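Long-range contacts in N-acyl homoserine lactonase (Bacillus thuringiensis, PDB 4J5H), which catalyses the zinc-dependent hydrolysis of N-acyl homoserine lactones to N-acyl homoserines, destroying bacterial quorum-sensing signals of both short and long acyl chain: residues Leu35-Trp40 with His239-Glu244; Ser106-Trp111 with Pro171-Gly176; Leu191-Ala196 with Pro233-Gly238. The protein carries 1 engineered substitution. One frame throughout, in Å; residues are numbered along the deposited sequence.

Contact 1: residues Leu35-Trp40 with His239-Glu244; sequences LNLPVW and HDIEQE. With ZN (zinc ion), chain B; 1K4 (N-decanoyl-L-homoserine), chain D.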
loop_
_atom_site.group_PDB
_atom_site.type_symbol
_atom_site.label_atom_id
_atom_site.label_comp_id
_atom_site.label_asym_id
_atom_site.label_seq_id
_atom_site.Cartn_x
_atom_site.Cartn_y
_atom_site.Cartn_z
ATOM N N LEU A 35 -16.939 -0.487 -7.062
ATOM C CA LEU A 35 -16.812 -0.722 -5.639
ATOM C C LEU A 35 -16.064 0.437 -5.000
ATOM O O LEU A 35 -15.011 0.845 -5.508
ATOM C CB LEU A 35 -16.000 -1.997 -5.399
ATOM C CG LEU A 35 -16.422 -3.293 -6.045
ATOM C CD1 LEU A 35 -15.425 -4.426 -5.740
ATOM C CD2 LEU A 35 -17.826 -3.604 -5.552
ATOM N N ASN A 36 -16.586 0.940 -3.886
ATOM C CA ASN A 36 -15.942 2.024 -3.138
ATOM C C ASN A 36 -14.971 1.438 -2.107
ATOM O O ASN A 36 -15.353 1.028 -1.032
ATOM C CB ASN A 36 -16.995 2.949 -2.500
ATOM C CG ASN A 36 -16.373 4.206 -1.915
ATOM O OD1 ASN A 36 -15.196 4.192 -1.563
ATOM N ND2 ASN A 36 -17.143 5.285 -1.803
ATOM N N LEU A 37 -13.690 1.388 -2.484
ATOM C CA LEU A 37 -12.677 0.631 -1.746
ATOM C C LEU A 37 -11.869 1.548 -0.865
ATOM O O LEU A 37 -11.663 2.711 -1.227
ATOM C CB LEU A 37 -11.704 -0.028 -2.704
ATOM C CG LEU A 37 -12.272 -1.047 -3.659
ATOM C CD1 LEU A 37 -11.133 -1.552 -4.531
ATOM C CD2 LEU A 37 -12.952 -2.149 -2.895
ATOM N N PRO A 38 -11.373 1.026 0.278
ATOM C CA PRO A 38 -10.542 1.845 1.148
ATOM C C PRO A 38 -9.136 1.980 0.573
ATOM O O PRO A 38 -8.612 1.040 -0.015
ATOM C CB PRO A 38 -10.505 1.041 2.441
ATOM C CG PRO A 38 -10.620 -0.386 1.987
ATOM C CD PRO A 38 -11.569 -0.338 0.820
ATOM N N VAL A 39 -8.535 3.145 0.785
ATOM C CA VAL A 39 -7.107 3.391 0.590
ATOM C C VAL A 39 -6.525 3.525 1.991
ATOM O O VAL A 39 -7.068 4.256 2.834
ATOM C CB VAL A 39 -6.878 4.678 -0.201
ATOM C CG1 VAL A 39 -5.389 5.047 -0.305
ATOM C CG2 VAL A 39 -7.481 4.540 -1.600
ATOM N N TRP A 40 -5.426 2.809 2.247
ATOM C CA TRP A 40 -4.814 2.714 3.563
ATOM C C TRP A 40 -3.387 3.275 3.520
ATOM O O TRP A 40 -2.644 3.101 2.550
ATOM C CB TRP A 40 -4.682 1.253 4.012
ATOM C CG TRP A 40 -5.957 0.542 4.238
ATOM C CD1 TRP A 40 -6.496 -0.406 3.442
ATOM C CD2 TRP A 40 -6.828 0.689 5.353
ATOM N NE1 TRP A 40 -7.667 -0.862 3.975
ATOM C CE2 TRP A 40 -7.908 -0.210 5.153
ATOM C CE3 TRP A 40 -6.797 1.468 6.512
ATOM C CZ2 TRP A 40 -8.959 -0.347 6.070
ATOM C CZ3 TRP A 40 -7.852 1.343 7.414
ATOM C CH2 TRP A 40 -8.908 0.452 7.192
ATOM N N HIS A 239 -7.196 -3.945 -0.221
ATOM C CA HIS A 239 -8.424 -3.142 -0.498
ATOM C C HIS A 239 -9.640 -4.036 -0.323
ATOM O O HIS A 239 -10.296 -4.422 -1.314
ATOM C CB HIS A 239 -8.414 -2.571 -1.916
ATOM C CG HIS A 239 -7.222 -1.713 -2.239
ATOM N ND1 HIS A 239 -7.092 -0.427 -1.773
ATOM C CD2 HIS A 239 -6.118 -1.949 -2.991
ATOM C CE1 HIS A 239 -5.974 0.098 -2.235
ATOM N NE2 HIS A 239 -5.349 -0.811 -2.962
ATOM N N ASP A 240 -9.908 -4.407 0.925
ATOM C CA ASP A 240 -10.938 -5.442 1.215
ATOM C C ASP A 240 -12.061 -4.803 2.027
ATOM O O ASP A 240 -11.893 -4.498 3.234
ATOM C CB ASP A 240 -10.316 -6.623 1.963
ATOM C CG ASP A 240 -11.262 -7.828 2.053
ATOM O OD1 ASP A 240 -12.484 -7.617 2.162
ATOM O OD2 ASP A 240 -10.807 -8.973 1.998
ATOM N N ILE A 241 -13.202 -4.595 1.353
ATOM C CA ILE A 241 -14.366 -3.918 1.942
ATOM C C ILE A 241 -14.932 -4.738 3.100
ATOM O O ILE A 241 -15.388 -4.189 4.107
ATOM C CB ILE A 241 -15.470 -3.668 0.885
ATOM C CG1 ILE A 241 -15.061 -2.515 -0.043
ATOM C CG2 ILE A 241 -16.786 -3.289 1.547
ATOM C CD1 ILE A 241 -16.043 -2.272 -1.199
ATOM N N GLU A 242 -14.882 -6.060 2.972
ATOM C CA GLU A 242 -15.422 -6.922 4.013
ATOM C C GLU A 242 -14.521 -6.869 5.242
ATOM O O GLU A 242 -14.978 -6.621 6.356
ATOM C CB GLU A 242 -15.579 -8.354 3.505
ATOM C CG GLU A 242 -16.501 -8.497 2.294
ATOM C CD GLU A 242 -17.955 -8.150 2.573
ATOM O OE1 GLU A 242 -18.702 -7.941 1.588
ATOM O OE2 GLU A 242 -18.364 -8.087 3.757
ATOM N N GLN A 243 -13.215 -7.036 5.045
ATOM C CA GLN A 243 -12.294 -6.976 6.177
ATOM C C GLN A 243 -12.291 -5.602 6.877
ATOM O O GLN A 243 -12.099 -5.487 8.103
ATOM C CB GLN A 243 -10.885 -7.360 5.714
ATOM C CG GLN A 243 -9.947 -7.600 6.858
ATOM C CD GLN A 243 -8.611 -8.107 6.413
ATOM O OE1 GLN A 243 -7.922 -7.461 5.635
ATOM N NE2 GLN A 243 -8.233 -9.268 6.915
ATOM N N GLU A 244 -12.465 -4.543 6.087
ATOM C CA GLU A 244 -12.481 -3.200 6.633
ATOM C C GLU A 244 -13.541 -3.058 7.731
ATOM O O GLU A 244 -13.367 -2.295 8.669
ATOM C CB GLU A 244 -12.717 -2.191 5.500
ATOM C CG GLU A 244 -12.888 -0.757 5.941
ATOM C CD GLU A 244 -13.279 0.182 4.821
ATOM O OE1 GLU A 244 -13.026 1.390 5.018
ATOM O OE2 GLU A 244 -13.821 -0.256 3.779
HETATM ZN ZN ZN B . -3.590 -0.654 -3.956
HETATM O O 1K4 D . -2.914 -0.568 -7.173
HETATM C C 1K4 D . -3.856 0.098 -6.727
HETATM O OXT 1K4 D . -4.012 0.212 -5.465
HETATM C CA 1K4 D . -4.788 0.758 -7.727
HETATM C CB 1K4 D . -6.209 0.355 -7.291
HETATM C CAG 1K4 D . -7.307 1.195 -7.901
HETATM O OAD 1K4 D . -7.038 2.570 -7.637
HETATM N N 1K4 D . -4.602 0.259 -9.097
HETATM C CAQ 1K4 D . -3.630 0.771 -9.854
HETATM O OAB 1K4 D . -2.888 1.702 -9.504
HETATM C CAN 1K4 D . -3.452 0.165 -11.212
HETATM C CAM 1K4 D . -2.973 1.168 -12.251
HETATM C CAL 1K4 D . -4.050 2.224 -12.480
HETATM C CAK 1K4 D . -3.714 3.141 -13.648
HETATM C CAJ 1K4 D . -3.457 4.571 -13.210
HETATM C CAI 1K4 D . -3.383 5.465 -14.453
HETATM C CAH 1K4 D . -2.174 6.391 -14.400
HETATM C CAF 1K4 D . -2.304 7.632 -15.285
HETATM C CAA 1K4 D . -2.839 7.347 -16.670
HETATM O O HOH W 1 -8.505 -3.607 3.129
#
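His239 donates from ND1 to Pro38 O over 2.7 Å, in the plane of its imidazole and almost straight (168°). This bond and the chain B zinc ion, bound by NE2 at 2.0 Å, together fix the rotation of the ring. The same zinc ion takes OXT of N-decanoyl-L-homoserine at 1.8 Å, with His113 and Asp195 as its other protein ligands. The apolar packing is made chiefly by Leu37 and Ile241, whose side chains meet roughly perpendicular, CD2 of the leucine 3.5 Å from CD1 of the isoleucine, while the other leucine methyl, CD1, rests 3.9 Å from His239 CB. Glu244, extended with CG anti to its backbone N (chi1 174°), runs antiparallel alongside the Pro38 ring, OE1 lying 3.6 Å from Pro38 CB. Its carboxylate is paired with Arg17 of strand 9-21, and its CG touches Trp40 CZ2 at 4.0 Å. Among the remaining polar groups, one water accepts from both Trp40 NE1 and Asp240 N, the latter 2.7 Å from the water oxygen. Asp240 is the N-cap of helix 241-244: OD1 accepts from Gln243 N and weakly from Glu242 N, and OD2 from Lys200 N. A first-shell histidine positioned by a second-shell carbonyl of strand 34-46 belongs here to the dizinc site of a metallo-beta-lactamase fold.

Contact 2: residues Ser106-Trp111 with Pro171-Gly176; sequences SSHLHW and PGHSPG. Engineered in segment 106-111: Trp111 (natural residue Phe). With ZN (zinc ion), chain C; 1K4 (N-decanoyl-L-homoserine), chain D.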
loop_
_atom_site.group_PDB
_atom_site.type_symbol
_atom_site.label_atom_id
_atom_site.label_comp_id
_atom_site.label_asym_id
_atom_site.label_seq_id
_atom_site.Cartn_x
_atom_site.Cartn_y
_atom_site.Cartn_z
ATOM N N SER A 106 7.489 2.446 0.678
ATOM C CA SER A 106 6.556 2.381 -0.436
ATOM C C SER A 106 6.338 0.919 -0.802
ATOM O O SER A 106 7.246 0.242 -1.332
ATOM C CB SER A 106 7.021 3.159 -1.677
ATOM O OG SER A 106 7.024 4.562 -1.461
ATOM N N SER A 107 5.147 0.389 -0.541
ATOM C CA SER A 107 4.855 -0.984 -0.979
ATOM C C SER A 107 5.097 -1.128 -2.491
ATOM O O SER A 107 5.613 -2.128 -2.983
ATOM C CB SER A 107 3.403 -1.357 -0.687
ATOM O OG SER A 107 2.493 -0.480 -1.334
ATOM N N HIS A 108 4.670 -0.104 -3.203
ATOM C CA HIS A 108 4.837 0.050 -4.591
ATOM C C HIS A 108 4.452 1.493 -4.950
ATOM O O HIS A 108 4.047 2.265 -4.072
ATOM C CB HIS A 108 4.049 -1.011 -5.371
ATOM C CG HIS A 108 2.563 -0.975 -5.251
ATOM N ND1 HIS A 108 1.863 -0.948 -4.060
ATOM C CD2 HIS A 108 1.640 -1.121 -6.220
ATOM C CE1 HIS A 108 0.576 -1.063 -4.315
ATOM N NE2 HIS A 108 0.415 -1.162 -5.615
ATOM N N LEU A 109 4.603 1.849 -6.231
ATOM C CA LEU A 109 4.457 3.249 -6.653
ATOM C C LEU A 109 3.178 3.527 -7.451
ATOM O O LEU A 109 3.063 4.565 -8.129
ATOM C CB LEU A 109 5.720 3.679 -7.409
ATOM C CG LEU A 109 7.005 3.724 -6.576
ATOM C CD1 LEU A 109 8.214 4.097 -7.422
ATOM C CD2 LEU A 109 6.916 4.600 -5.354
ATOM N N HIS A 110 2.189 2.637 -7.344
ATOM C CA HIS A 110 0.861 2.948 -7.834
ATOM C C HIS A 110 0.293 4.200 -7.168
ATOM O O HIS A 110 0.671 4.553 -6.064
ATOM C CB HIS A 110 -0.085 1.757 -7.697
ATOM C CG HIS A 110 0.196 0.651 -8.667
ATOM N ND1 HIS A 110 -0.317 -0.614 -8.518
ATOM C CD2 HIS A 110 0.923 0.631 -9.807
ATOM C CE1 HIS A 110 0.090 -1.369 -9.529
ATOM N NE2 HIS A 110 0.864 -0.643 -10.311
ATOM N N TRP A 111 -0.628 4.834 -7.885
ATOM C CA TRP A 111 -1.051 6.211 -7.633
ATOM C C TRP A 111 -1.640 6.457 -6.250
ATOM O O TRP A 111 -1.522 7.537 -5.706
ATOM C CB TRP A 111 -2.008 6.670 -8.764
ATOM C CG TRP A 111 -3.359 6.039 -8.621
ATOM C CD1 TRP A 111 -3.731 4.774 -8.969
ATOM C CD2 TRP A 111 -4.487 6.622 -7.977
ATOM N NE1 TRP A 111 -5.033 4.536 -8.591
ATOM C CE2 TRP A 111 -5.521 5.658 -7.985
ATOM C CE3 TRP A 111 -4.739 7.884 -7.415
ATOM C CZ2 TRP A 111 -6.784 5.914 -7.446
ATOM C CZ3 TRP A 111 -5.993 8.129 -6.891
ATOM C CH2 TRP A 111 -6.996 7.137 -6.894
ATOM N N PRO A 171 6.569 -9.426 -5.989
ATOM C CA PRO A 171 6.274 -8.843 -7.301
ATOM C C PRO A 171 5.131 -9.591 -8.031
ATOM O O PRO A 171 4.788 -10.744 -7.680
ATOM C CB PRO A 171 7.591 -9.020 -8.040
ATOM C CG PRO A 171 8.137 -10.308 -7.463
ATOM C CD PRO A 171 7.857 -10.143 -5.991
ATOM N N GLY A 172 4.528 -8.928 -9.012
ATOM C CA GLY A 172 3.492 -9.506 -9.868
ATOM C C GLY A 172 2.369 -8.507 -10.045
ATOM O O GLY A 172 2.069 -8.084 -11.172
ATOM N N HIS A 173 1.772 -8.078 -8.940
ATOM C CA HIS A 173 0.763 -7.051 -9.048
ATOM C C HIS A 173 1.375 -5.795 -9.689
ATOM O O HIS A 173 0.724 -5.119 -10.522
ATOM C CB HIS A 173 0.138 -6.749 -7.683
ATOM C CG HIS A 173 -0.628 -5.478 -7.668
ATOM N ND1 HIS A 173 -1.874 -5.319 -8.264
ATOM C CD2 HIS A 173 -0.272 -4.273 -7.190
ATOM C CE1 HIS A 173 -2.243 -4.059 -8.130
ATOM N NE2 HIS A 173 -1.299 -3.416 -7.464
ATOM N N SER A 174 2.602 -5.471 -9.235
ATOM C CA SER A 174 3.456 -4.498 -9.889
ATOM C C SER A 174 4.852 -5.080 -9.953
ATOM O O SER A 174 5.129 -6.062 -9.272
ATOM C CB SER A 174 3.449 -3.177 -9.136
ATOM O OG SER A 174 4.130 -3.266 -7.888
ATOM N N PRO A 175 5.741 -4.500 -10.782
ATOM C CA PRO A 175 7.013 -5.191 -11.017
ATOM C C PRO A 175 7.902 -5.326 -9.788
ATOM O O PRO A 175 8.677 -6.252 -9.717
ATOM C CB PRO A 175 7.665 -4.362 -12.117
ATOM C CG PRO A 175 6.498 -3.819 -12.882
ATOM C CD PRO A 175 5.493 -3.462 -11.796
ATOM N N GLY A 176 7.755 -4.436 -8.812
ATOM C CA GLY A 176 8.520 -4.501 -7.602
ATOM C C GLY A 176 7.733 -4.372 -6.326
ATOM O O GLY A 176 8.195 -3.760 -5.342
HETATM ZN ZN ZN C . -1.286 -1.472 -6.789
HETATM O O 1K4 D . -2.914 -0.568 -7.173
HETATM C C 1K4 D . -3.856 0.098 -6.727
HETATM O OXT 1K4 D . -4.012 0.212 -5.465
HETATM C CA 1K4 D . -4.788 0.758 -7.727
HETATM C CB 1K4 D . -6.209 0.355 -7.291
HETATM C CAG 1K4 D . -7.307 1.195 -7.901
HETATM O OAD 1K4 D . -7.038 2.570 -7.637
HETATM N N 1K4 D . -4.602 0.259 -9.097
HETATM C CAQ 1K4 D . -3.630 0.771 -9.854
HETATM O OAB 1K4 D . -2.888 1.702 -9.504
HETATM C CAN 1K4 D . -3.452 0.165 -11.212
HETATM C CAM 1K4 D . -2.973 1.168 -12.251
HETATM C CAL 1K4 D . -4.050 2.224 -12.480
HETATM C CAK 1K4 D . -3.714 3.141 -13.648
HETATM C CAJ 1K4 D . -3.457 4.571 -13.210
HETATM C CAI 1K4 D . -3.383 5.465 -14.453
HETATM C CAH 1K4 D . -2.174 6.391 -14.400
HETATM C CAF 1K4 D . -2.304 7.632 -15.285
HETATM C CAA 1K4 D . -2.839 7.347 -16.670
HETATM O O HOH W 2 8.527 -1.258 -3.805
#
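The chain C zinc site of the metallo-beta-lactamase fold is assembled here, as His108 and His110 from the loop after strand 103-105 converge with His173 from the loop before strand 178-184. His108 NE2 binds the zinc ion at 2.1 Å and His110 ND1 at 2.2 Å, so the two rings present different nitrogens. His173 adds NE2 at 2.1 Å; its ring plane stands 75° from that of His108. Asp195 and ligand atom O complete the shell, the latter 1.9 Å from the zinc ion. Second-shell bonds hold two of the rings: His108 ND1 donates to Ser107 OG at 2.8 Å in the ring plane, with Asp54 behind that serine, and His173 ND1 is tied to Ala210 O. Ser174 packs against both histidines of the other loop: OG, bonded to Glu131, is 3.4 Å from His108 CB, and CB is near His110 NE2. The ligand's amide carbon CAQ lies over one face of His110, and the engineered Trp111 donates from NE1 to ligand OAD at 3.0 Å. His108 and His110, together with Asp112 and His113, spell the HxHxDH signature of this superfamily.

Contact 3: residues Leu191-Ala196 with Pro233-Gly238; sequences LLTIDA and PIIFFG. With ZN (zinc ion), chain C; ZN (zinc ion), chain B; 1K4 (N-decanoyl-L-homoserine), chain D.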
loop_
_atom_site.group_PDB
_atom_site.type_symbol
_atom_site.label_atom_id
_atom_site.label_comp_id
_atom_site.label_asym_id
_atom_site.label_seq_id
_atom_site.Cartn_x
_atom_site.Cartn_y
_atom_site.Cartn_z
ATOM N N LEU A 191 0.904 -9.890 8.943
ATOM C CA LEU A 191 1.241 -9.812 7.528
ATOM C C LEU A 191 0.329 -8.795 6.883
ATOM O O LEU A 191 -0.898 -8.969 6.865
ATOM C CB LEU A 191 1.087 -11.178 6.848
ATOM C CG LEU A 191 1.259 -11.243 5.316
ATOM C CD1 LEU A 191 2.666 -10.755 4.943
ATOM C CD2 LEU A 191 1.001 -12.638 4.756
ATOM N N LEU A 192 0.938 -7.742 6.324
ATOM C CA LEU A 192 0.206 -6.780 5.474
ATOM C C LEU A 192 0.532 -7.150 4.067
ATOM O O LEU A 192 1.661 -6.933 3.622
ATOM C CB LEU A 192 0.643 -5.342 5.794
ATOM C CG LEU A 192 0.561 -4.883 7.248
ATOM C CD1 LEU A 192 1.054 -3.449 7.342
ATOM C CD2 LEU A 192 -0.849 -4.998 7.803
ATOM N N THR A 193 -0.408 -7.763 3.361
ATOM C CA THR A 193 -0.151 -8.179 1.983
ATOM C C THR A 193 0.035 -6.996 1.055
ATOM O O THR A 193 0.664 -7.109 -0.000
ATOM C CB THR A 193 -1.273 -9.043 1.377
ATOM O OG1 THR A 193 -2.493 -8.302 1.250
ATOM C CG2 THR A 193 -1.504 -10.265 2.254
ATOM N N ILE A 194 -0.573 -5.884 1.434
ATOM C CA ILE A 194 -0.803 -4.765 0.513
ATOM C C ILE A 194 -1.441 -5.316 -0.746
ATOM O O ILE A 194 -2.355 -6.128 -0.640
ATOM C CB ILE A 194 0.435 -3.857 0.304
ATOM C CG1 ILE A 194 1.273 -3.736 1.589
ATOM C CG2 ILE A 194 -0.009 -2.486 -0.206
ATOM C CD1 ILE A 194 0.639 -2.927 2.677
ATOM N N ASP A 195 -0.999 -4.915 -1.923
ATOM C CA ASP A 195 -1.649 -5.311 -3.152
ATOM C C ASP A 195 -1.128 -6.643 -3.722
ATOM O O ASP A 195 -1.464 -6.984 -4.858
ATOM C CB ASP A 195 -1.548 -4.200 -4.208
ATOM C CG ASP A 195 -2.405 -2.979 -3.894
ATOM O OD1 ASP A 195 -3.028 -2.935 -2.837
ATOM O OD2 ASP A 195 -2.427 -2.038 -4.721
ATOM N N ALA A 196 -0.373 -7.420 -2.935
ATOM C CA ALA A 196 -0.138 -8.808 -3.315
ATOM C C ALA A 196 -1.465 -9.618 -3.236
ATOM O O ALA A 196 -1.578 -10.696 -3.811
ATOM C CB ALA A 196 0.932 -9.434 -2.447
ATOM N N PRO A 233 0.600 -15.686 11.134
ATOM C CA PRO A 233 0.255 -14.306 11.437
ATOM C C PRO A 233 -1.239 -14.016 11.284
ATOM O O PRO A 233 -1.986 -14.783 10.652
ATOM C CB PRO A 233 1.015 -13.526 10.370
ATOM C CG PRO A 233 0.961 -14.420 9.186
ATOM C CD PRO A 233 1.147 -15.802 9.779
ATOM N N ILE A 234 -1.658 -12.876 11.811
ATOM C CA ILE A 234 -2.925 -12.302 11.364
ATOM C C ILE A 234 -2.620 -11.534 10.071
ATOM O O ILE A 234 -1.529 -10.942 9.926
ATOM C CB ILE A 234 -3.593 -11.421 12.423
ATOM C CG1 ILE A 234 -2.641 -10.377 12.962
ATOM C CG2 ILE A 234 -4.080 -12.306 13.577
ATOM C CD1 ILE A 234 -3.242 -9.495 14.040
ATOM N N ILE A 235 -3.543 -11.617 9.116
ATOM C CA ILE A 235 -3.297 -11.185 7.742
ATOM C C ILE A 235 -4.302 -10.121 7.333
ATOM O O ILE A 235 -5.510 -10.288 7.525
ATOM C CB ILE A 235 -3.399 -12.342 6.716
ATOM C CG1 ILE A 235 -2.583 -13.550 7.138
ATOM C CG2 ILE A 235 -2.994 -11.859 5.339
ATOM C CD1 ILE A 235 -2.916 -14.798 6.321
ATOM N N PHE A 236 -3.784 -9.022 6.785
ATOM C CA PHE A 236 -4.601 -7.930 6.295
ATOM C C PHE A 236 -4.329 -7.657 4.851
ATOM O O PHE A 236 -3.175 -7.556 4.447
ATOM C CB PHE A 236 -4.364 -6.672 7.120
ATOM C CG PHE A 236 -4.749 -6.844 8.551
ATOM C CD1 PHE A 236 -3.852 -7.372 9.476
ATOM C CD2 PHE A 236 -6.032 -6.537 8.965
ATOM C CE1 PHE A 236 -4.203 -7.528 10.797
ATOM C CE2 PHE A 236 -6.397 -6.713 10.289
ATOM C CZ PHE A 236 -5.483 -7.197 11.195
ATOM N N PHE A 237 -5.411 -7.505 4.091
ATOM C CA PHE A 237 -5.335 -7.377 2.651
ATOM C C PHE A 237 -5.400 -5.927 2.200
ATOM O O PHE A 237 -5.705 -5.026 2.975
ATOM C CB PHE A 237 -6.434 -8.239 2.032
ATOM C CG PHE A 237 -6.381 -9.646 2.546
ATOM C CD1 PHE A 237 -5.390 -10.509 2.115
ATOM C CD2 PHE A 237 -7.325 -10.106 3.489
ATOM C CE1 PHE A 237 -5.300 -11.800 2.610
ATOM C CE2 PHE A 237 -7.231 -11.397 3.996
ATOM C CZ PHE A 237 -6.220 -12.245 3.549
ATOM N N GLY A 238 -5.146 -5.705 0.925
ATOM C CA GLY A 238 -4.903 -4.332 0.433
ATOM C C GLY A 238 -6.093 -3.401 0.288
ATOM O O GLY A 238 -6.020 -2.204 0.625
HETATM ZN ZN ZN C . -1.286 -1.472 -6.789
HETATM ZN ZN ZN B . -3.590 -0.654 -3.956
HETATM O O 1K4 D . -2.914 -0.568 -7.173
HETATM C C 1K4 D . -3.856 0.098 -6.727
HETATM O OXT 1K4 D . -4.012 0.212 -5.465
HETATM C CA 1K4 D . -4.788 0.758 -7.727
HETATM C CB 1K4 D . -6.209 0.355 -7.291
HETATM C CAG 1K4 D . -7.307 1.195 -7.901
HETATM O OAD 1K4 D . -7.038 2.570 -7.637
HETATM N N 1K4 D . -4.602 0.259 -9.097
HETATM C CAQ 1K4 D . -3.630 0.771 -9.854
HETATM O OAB 1K4 D . -2.888 1.702 -9.504
HETATM C CAN 1K4 D . -3.452 0.165 -11.212
HETATM C CAM 1K4 D . -2.973 1.168 -12.251
HETATM C CAL 1K4 D . -4.050 2.224 -12.480
HETATM C CAK 1K4 D . -3.714 3.141 -13.648
HETATM C CAJ 1K4 D . -3.457 4.571 -13.210
HETATM C CAI 1K4 D . -3.383 5.465 -14.453
HETATM C CAH 1K4 D . -2.174 6.391 -14.400
HETATM C CAF 1K4 D . -2.304 7.632 -15.285
HETATM C CAA 1K4 D . -2.839 7.347 -16.670
HETATM O O HOH W 3 -2.218 -4.966 3.631
#
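Leu191 CD2 and Ile235 CG2 meet on one face of the sheet, the two side chains running alongside each other, where strands 188-194 and 234-237 are parallel, the axes of the short segments 19° apart. Three backbone bonds join them: Leu191 N donates to Ile234 O at 2.8 Å, Phe236 N to Leu191 O at 2.9 Å, and Thr193 N to Phe236 O at 3.0 Å. Leu191 O also receives a CA-H...O contact from Ile235 CA. Beyond Thr193 the direct pairing gives way to a water, which accepts from Ile194 N and donates to Phe236 O, so that this carbonyl is gripped twice. Thr193 then opens a type II' turn closed by Ala196 N donating to Thr193 O, which Ser179 OG also reaches. With OG1 set between the backbone N and the carbonyl carbon (chi1 65°), Thr193 donates from OG1 to Ile194 O at 2.9 Å, while its CG2 packs 3.8 Å from Ile235 CG2. On the outer edge of strand 234-237, Gln243 bonds to Phe237 N and Ile235 O. Val228 of helix 214-231 packs on Leu191 and Ile235; Leu192 CD2 touches Phe236 CB on the opposite face. The turn delivers Asp195, whose OD2 bridges the metals, 2.0 Å from the chain B zinc ion and 2.4 Å from that of chain C; OD1 makes a longer bond of 2.6 Å to the chain B ion. Adjacent parallel strands connected through helix 214-231 make a beta-alpha-beta crossover, with the bridging aspartate of the dizinc metallo-beta-lactamase centre just after its first strand.

In the fold
The three contacts converge on one dinuclear centre, and all of them touch N-decanoyl-L-homoserine. Contact 1 reaches the chain B zinc ion, contact 2 the chain C ion, and contact 3 both, so contact 3 links the other two, whose centres are about 18 Å apart and whose nearest atoms stay about 6 Å from each other. Contacts 1 and 3, with centres about 12 Å apart, follow directly along the chain at 238-239, and Trp40 CD1 packs 3.4 Å from Gly238 O. Contacts 2 and 3 pack at the metals, where His108 NE2 comes within 3.1 Å of Asp195 OD2. Segments 233-238 and 239-244, consecutive in the chain, thus connect the five-stranded sheet to strand 34-46 of the seven-stranded one.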